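Local structure of putative DNA-binding protein (Salmonella choleraesuis, 2HX0) at residues 21-26 with 120-125; 44-49 with 128-133. The protein is of uncertain function but may bind DNA and carries a magnesium ion site. The protein carries 2 engineered substitutions. All blocks are in the same frame, centred on the assembly; numbering follows the deposited sequence.

Contact 1 of 2, residues 21-26 with 120-125; sequences YALRLL and LVIGEL. Unlike the reference sequence in segment 21-26: L23 (reference Phe).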
loop_
_atom_site.group_PDB
_atom_site.type_symbol
_atom_site.label_atom_id
_atom_site.label_comp_id
_atom_site.label_asym_id
_atom_site.label_seq_id
_atom_site.Cartn_x
_atom_site.Cartn_y
_atom_site.Cartn_z
ATOM N N TYR A 21 7.567 -0.350 13.005
ATOM C CA TYR A 21 8.843 -1.045 13.005
ATOM C C TYR A 21 9.403 -1.048 11.596
ATOM O O TYR A 21 8.679 -1.293 10.636
ATOM C CB TYR A 21 8.673 -2.494 13.455
ATOM C CG TYR A 21 8.200 -2.668 14.877
ATOM C CD1 TYR A 21 6.849 -2.609 15.194
ATOM C CD2 TYR A 21 9.109 -2.906 15.905
ATOM C CE1 TYR A 21 6.409 -2.791 16.506
ATOM C CE2 TYR A 21 8.681 -3.089 17.219
ATOM C CZ TYR A 21 7.333 -3.031 17.510
ATOM O OH TYR A 21 6.919 -3.223 18.807
ATOM N N ALA A 22 10.694 -0.777 11.471
ATOM C CA ALA A 22 11.322 -0.790 10.161
ATOM C C ALA A 22 12.338 -1.919 10.140
ATOM O O ALA A 22 13.115 -2.078 11.078
ATOM C CB ALA A 22 12.017 0.547 9.887
ATOM N N LEU A 23 12.325 -2.721 9.087
ATOM C CA LEU A 23 13.291 -3.805 9.009
ATOM C C LEU A 23 13.642 -4.147 7.580
ATOM O O LEU A 23 12.914 -3.812 6.650
ATOM C CB LEU A 23 12.770 -5.051 9.723
ATOM C CG LEU A 23 11.456 -5.666 9.244
ATOM C CD1 LEU A 23 11.448 -7.162 9.549
ATOM C CD2 LEU A 23 10.283 -4.966 9.918
ATOM N N ARG A 24 14.781 -4.806 7.416
ATOM C CA ARG A 24 15.230 -5.202 6.097
ATOM C C ARG A 24 15.595 -6.674 6.121
ATOM O O ARG A 24 16.391 -7.101 6.957
ATOM C CB ARG A 24 16.459 -4.396 5.688
ATOM C CG ARG A 24 16.959 -4.762 4.308
ATOM C CD ARG A 24 18.447 -5.032 4.302
ATOM N NE ARG A 24 18.840 -5.726 3.080
ATOM C CZ ARG A 24 20.067 -6.166 2.828
ATOM N NH1 ARG A 24 21.037 -5.982 3.717
ATOM N NH2 ARG A 24 20.325 -6.795 1.690
ATOM N N LEU A 25 15.013 -7.448 5.210
ATOM C CA LEU A 25 15.316 -8.872 5.137
ATOM C C LEU A 25 16.487 -9.080 4.186
ATOM O O LEU A 25 16.708 -8.281 3.271
ATOM C CB LEU A 25 14.095 -9.659 4.668
ATOM C CG LEU A 25 12.840 -9.497 5.542
ATOM C CD1 LEU A 25 11.790 -10.491 5.075
ATOM C CD2 LEU A 25 13.171 -9.734 7.019
ATOM N N LEU A 26 17.224 -10.162 4.407
ATOM C CA LEU A 26 18.414 -10.472 3.622
ATOM C C LEU A 26 18.224 -11.482 2.495
ATOM O O LEU A 26 17.273 -12.258 2.490
ATOM C CB LEU A 26 19.510 -10.993 4.556
ATOM C CG LEU A 26 19.861 -10.141 5.777
ATOM C CD1 LEU A 26 20.968 -10.829 6.567
ATOM C CD2 LEU A 26 20.300 -8.759 5.336
ATOM N N LEU A 120 10.669 -3.359 4.882
ATOM C CA LEU A 120 9.327 -3.343 5.432
ATOM C C LEU A 120 9.105 -2.345 6.549
ATOM O O LEU A 120 9.988 -2.104 7.366
ATOM C CB LEU A 120 8.989 -4.724 6.006
ATOM C CG LEU A 120 8.879 -5.953 5.110
ATOM C CD1 LEU A 120 9.404 -7.169 5.852
ATOM C CD2 LEU A 120 7.426 -6.150 4.705
ATOM N N VAL A 121 7.914 -1.758 6.566
ATOM C CA VAL A 121 7.516 -0.883 7.657
ATOM C C VAL A 121 6.253 -1.577 8.153
ATOM O O VAL A 121 5.269 -1.696 7.419
ATOM C CB VAL A 121 7.180 0.543 7.211
ATOM C CG1 VAL A 121 6.638 1.329 8.408
ATOM C CG2 VAL A 121 8.422 1.219 6.688
ATOM N N ILE A 122 6.305 -2.076 9.381
ATOM C CA ILE A 122 5.175 -2.783 9.958
ATOM C C ILE A 122 4.526 -1.972 11.068
ATOM O O ILE A 122 5.208 -1.469 11.954
ATOM C CB ILE A 122 5.629 -4.145 10.524
ATOM C CG1 ILE A 122 6.174 -5.015 9.382
ATOM C CG2 ILE A 122 4.469 -4.830 11.244
ATOM C CD1 ILE A 122 7.450 -4.566 8.753
ATOM N N GLY A 123 3.206 -1.837 11.003
ATOM C CA GLY A 123 2.494 -1.103 12.032
ATOM C C GLY A 123 1.871 -2.063 13.027
ATOM O O GLY A 123 1.454 -3.157 12.656
ATOM N N GLU A 124 1.843 -1.664 14.295
ATOM C CA GLU A 124 1.244 -2.459 15.370
ATOM C C GLU A 124 0.248 -1.537 16.070
ATOM O O GLU A 124 0.548 -0.370 16.321
ATOM C CB GLU A 124 2.315 -2.927 16.365
ATOM C CG GLU A 124 1.771 -3.373 17.735
ATOM C CD GLU A 124 1.110 -4.748 17.728
ATOM O OE1 GLU A 124 0.740 -5.244 16.646
ATOM O OE2 GLU A 124 0.950 -5.335 18.820
ATOM N N LEU A 125 -0.936 -2.060 16.374
ATOM C CA LEU A 125 -1.980 -1.274 17.037
ATOM C C LEU A 125 -2.071 -1.745 18.490
ATOM O O LEU A 125 -2.799 -2.686 18.802
ATOM C CB LEU A 125 -3.309 -1.492 16.308
ATOM C CG LEU A 125 -3.233 -1.159 14.813
ATOM C CD1 LEU A 125 -4.409 -1.777 14.070
ATOM C CD2 LEU A 125 -3.197 0.350 14.637
#

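Contact 2 of 2, residues 44-49 with 128-133; sequences LRAAWI and LTFSRQ. Engineered in segment 44-49: R45 (natural residue His).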
loop_
_atom_site.group_PDB
_atom_site.type_symbol
_atom_site.label_atom_id
_atom_site.label_comp_id
_atom_site.label_asym_id
_atom_site.label_seq_id
_atom_site.Cartn_x
_atom_site.Cartn_y
_atom_site.Cartn_z
ATOM N N LEU A 44 3.795 -9.057 18.651
ATOM C CA LEU A 44 2.801 -8.209 18.003
ATOM C C LEU A 44 1.440 -8.907 18.006
ATOM O O LEU A 44 1.331 -10.072 17.620
ATOM C CB LEU A 44 3.241 -7.896 16.570
ATOM C CG LEU A 44 4.626 -7.246 16.446
ATOM C CD1 LEU A 44 4.897 -6.895 14.984
ATOM C CD2 LEU A 44 4.702 -6.002 17.325
ATOM N N ARG A 45 0.406 -8.184 18.430
ATOM C CA ARG A 45 -0.939 -8.746 18.510
ATOM C C ARG A 45 -1.945 -8.178 17.509
ATOM O O ARG A 45 -3.035 -8.721 17.362
ATOM C CB ARG A 45 -1.517 -8.562 19.921
ATOM C CG ARG A 45 -0.671 -9.131 21.056
ATOM C CD ARG A 45 -0.430 -10.620 20.900
ATOM N NE ARG A 45 -1.663 -11.401 20.905
ATOM C CZ ARG A 45 -2.440 -11.581 21.969
ATOM N NH1 ARG A 45 -3.544 -12.311 21.863
ATOM N NH2 ARG A 45 -2.118 -11.037 23.136
ATOM N N ALA A 46 -1.592 -7.094 16.830
ATOM C CA ALA A 46 -2.502 -6.484 15.858
ATOM C C ALA A 46 -1.687 -5.641 14.887
ATOM O O ALA A 46 -1.676 -4.415 14.971
ATOM C CB ALA A 46 -3.520 -5.616 16.575
ATOM N N ALA A 47 -1.025 -6.307 13.950
ATOM C CA ALA A 47 -0.163 -5.612 13.013
ATOM C C ALA A 47 -0.625 -5.677 11.568
ATOM O O ALA A 47 -1.512 -6.452 11.218
ATOM C CB ALA A 47 1.265 -6.171 13.131
ATOM N N TRP A 48 -0.025 -4.835 10.735
ATOM C CA TRP A 48 -0.342 -4.814 9.312
ATOM C C TRP A 48 0.885 -4.298 8.577
ATOM O O TRP A 48 1.747 -3.654 9.175
ATOM C CB TRP A 48 -1.574 -3.922 9.048
ATOM C CG TRP A 48 -1.314 -2.452 8.797
ATOM C CD1 TRP A 48 -1.215 -1.831 7.585
ATOM C CD2 TRP A 48 -1.177 -1.425 9.785
ATOM N NE1 TRP A 48 -1.029 -0.480 7.756
ATOM C CE2 TRP A 48 -1.001 -0.204 9.099
ATOM C CE3 TRP A 48 -1.185 -1.419 11.187
ATOM C CZ2 TRP A 48 -0.838 1.016 9.766
ATOM C CZ3 TRP A 48 -1.021 -0.207 11.851
ATOM C CH2 TRP A 48 -0.850 0.995 11.137
ATOM N N ILE A 49 0.985 -4.611 7.291
ATOM C CA ILE A 49 2.123 -4.146 6.508
ATOM C C ILE A 49 1.805 -2.730 6.045
ATOM O O ILE A 49 0.906 -2.523 5.229
ATOM C CB ILE A 49 2.357 -5.026 5.270
ATOM C CG1 ILE A 49 2.411 -6.501 5.675
ATOM C CG2 ILE A 49 3.659 -4.608 4.597
ATOM C CD1 ILE A 49 3.518 -6.934 6.678
ATOM N N LEU A 128 -5.430 -2.741 20.324
ATOM C CA LEU A 128 -6.245 -3.817 19.773
ATOM C C LEU A 128 -5.537 -5.163 19.731
ATOM O O LEU A 128 -4.326 -5.253 19.910
ATOM C CB LEU A 128 -6.671 -3.456 18.345
ATOM C CG LEU A 128 -7.379 -2.114 18.144
ATOM C CD1 LEU A 128 -7.491 -1.823 16.654
ATOM C CD2 LEU A 128 -8.761 -2.143 18.787
ATOM N N THR A 129 -6.317 -6.207 19.483
ATOM C CA THR A 129 -5.783 -7.554 19.352
ATOM C C THR A 129 -6.519 -8.214 18.199
ATOM O O THR A 129 -7.755 -8.193 18.150
ATOM C CB THR A 129 -6.001 -8.404 20.626
ATOM O OG1 THR A 129 -5.214 -7.873 21.700
ATOM C CG2 THR A 129 -5.581 -9.845 20.381
ATOM N N PHE A 130 -5.762 -8.765 17.255
ATOM C CA PHE A 130 -6.347 -9.459 16.114
ATOM C C PHE A 130 -6.364 -10.952 16.409
ATOM O O PHE A 130 -5.450 -11.483 17.046
ATOM C CB PHE A 130 -5.515 -9.275 14.836
ATOM C CG PHE A 130 -5.527 -7.883 14.264
ATOM C CD1 PHE A 130 -6.459 -6.934 14.675
ATOM C CD2 PHE A 130 -4.604 -7.534 13.282
ATOM C CE1 PHE A 130 -6.472 -5.654 14.113
ATOM C CE2 PHE A 130 -4.604 -6.263 12.711
ATOM C CZ PHE A 130 -5.541 -5.318 13.127
ATOM N N SER A 131 -7.404 -11.627 15.938
ATOM C CA SER A 131 -7.514 -13.072 16.087
ATOM C C SER A 131 -8.277 -13.561 14.866
ATOM O O SER A 131 -8.820 -12.757 14.106
ATOM C CB SER A 131 -8.262 -13.452 17.373
ATOM O OG SER A 131 -9.591 -12.964 17.374
ATOM N N ARG A 132 -8.297 -14.872 14.661
ATOM C CA ARG A 132 -9.011 -15.449 13.532
ATOM C C ARG A 132 -10.106 -16.327 14.120
ATOM O O ARG A 132 -9.825 -17.360 14.731
ATOM C CB ARG A 132 -8.057 -16.273 12.665
ATOM C CG ARG A 132 -6.827 -15.497 12.195
ATOM C CD ARG A 132 -7.178 -14.407 11.185
ATOM N NE ARG A 132 -6.100 -13.426 11.064
ATOM C CZ ARG A 132 -6.042 -12.475 10.135
ATOM N NH1 ARG A 132 -6.998 -12.368 9.218
ATOM N NH2 ARG A 132 -5.028 -11.619 10.138
ATOM N N GLN A 133 -11.351 -15.895 13.953
ATOM C CA GLN A 133 -12.492 -16.623 14.488
ATOM C C GLN A 133 -13.401 -17.063 13.352
ATOM O O GLN A 133 -13.550 -16.359 12.355
ATOM C CB GLN A 133 -13.273 -15.725 15.448
ATOM C CG GLN A 133 -12.412 -15.041 16.496
ATOM C CD GLN A 133 -11.852 -16.001 17.524
ATOM O OE1 GLN A 133 -11.018 -15.623 18.346
ATOM N NE2 GLN A 133 -12.313 -17.248 17.492
HETATM O O HOH W 1 -5.224 -13.097 19.339
#

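Contact 1 of 2, residues 21-26 with 120-125
Y21 and I122 face each other as an antiparallel hydrogen-bonded pair. Y21 N to I122 O and I122 N to Y21 O both measure 2.8 Å. L23 and L120 repeat the pattern, with L120 N to L23 O at 2.9 Å and a matching bond from L23 N to L120 O. A22 and V121 form the non-hydrogen-bonded pair between them. There V121 CA sends a CA-H...O contact to Y21 O at 3.2 Å.

The apolar contacts lie on the face shared by Y21, L23, L120 and I122. With chi1 at 59°, L23 has CG between its backbone N and carbonyl carbon, and its CD2 reaches L120 CB at 4.1 Å. L25 CG meets L120 CD1 at 4.2 Å. F38 and L35 of helix 31-42 pack on this face.

The Y21 ring presents its edge to the partner strand. I122 O lies in the ring plane, and Y21 CE1 is 4.1 Å from E124 CB. The E124 carboxylate accepts from R45 N and A46 N.

A22 and V121 point to the opposite face, against F130 and W48 of the second subunit. Strands 15-25 and 113-124 are neighbours in the main antiparallel sheet, and Y21 also pairs with a strand of the second subunit. Four backbone bonds thus satisfy buried polar groups between a helix-covered face and a subunit interface.

Contact 2 of 2, residues 44-49 with 128-133
F130 has CG beside its own backbone N and anti to its carbonyl carbon (chi1 -69°), which brings its ring against A46. R45, an engineered residue that is His in the natural protein, starts in the same way and then bends at chi2 and chi3. Its guanidinium is brought back beside T129.

A46 CB sits almost exactly over the F130 ring. It is 3.6 Å from the ring centroid of F130 and 7° off the ring normal, a CH-pi contact. A46 CA packs over the same ring, 3.5 Å from F130 CD2. At the ring edge, A47 O lies near the plane, 3.4 Å from F130 CE2. A46 CB also touches L128, with L128 O at 3.5 Å.

One direct hydrogen bond joins the two backbones. F130 N gives to R45 O at 2.7 Å and is nearly straight at 175°.

R45 and T129 run side by side. T129 CG2 lies over one face of the guanidinium, 3.5 Å from R45 NH1. R45 NH1 also gives to a water, and that water gives to F130 O. F130 N is thus held by the backbone O of R45, while F130 O is reached through water from the engineered side chain.

T84, E86 and L143 also touch F130, and A22 of the third subunit packs on it. The side chain of F130 is about 9 Å from that of H91, a magnesium ligand.

The contact pins strand 128-134 to the bend that leads into strand 47-56. A straight backbone bond anchors the backbone of F130, and the A46 methyl packs closely over the centre of its ring.

In the fold
The centres of contacts 1 and 2 are 15 Å apart. Their segments alternate along the chain, in the order 21-26, 44-49, 120-125, 128-133. Contact 1 pairs strand 15-25 with strand 113-124 in the larger antiparallel sheet. Strand 15-25 is outermost within this chain, but a strand of the second subunit extends the sheet. Strand 47-56 is the next neighbour of 113-124. Contact 2 joins its entry to strand 128-134, which belongs to a separate two-stranded sheet. The two contacts touch through a probable hydrogen bond from L125 N to A46 O. Contact 1 lies within the main sheet; contact 2 joins that sheet to the small one. Both also reach other subunits, which ties this region to the trimer.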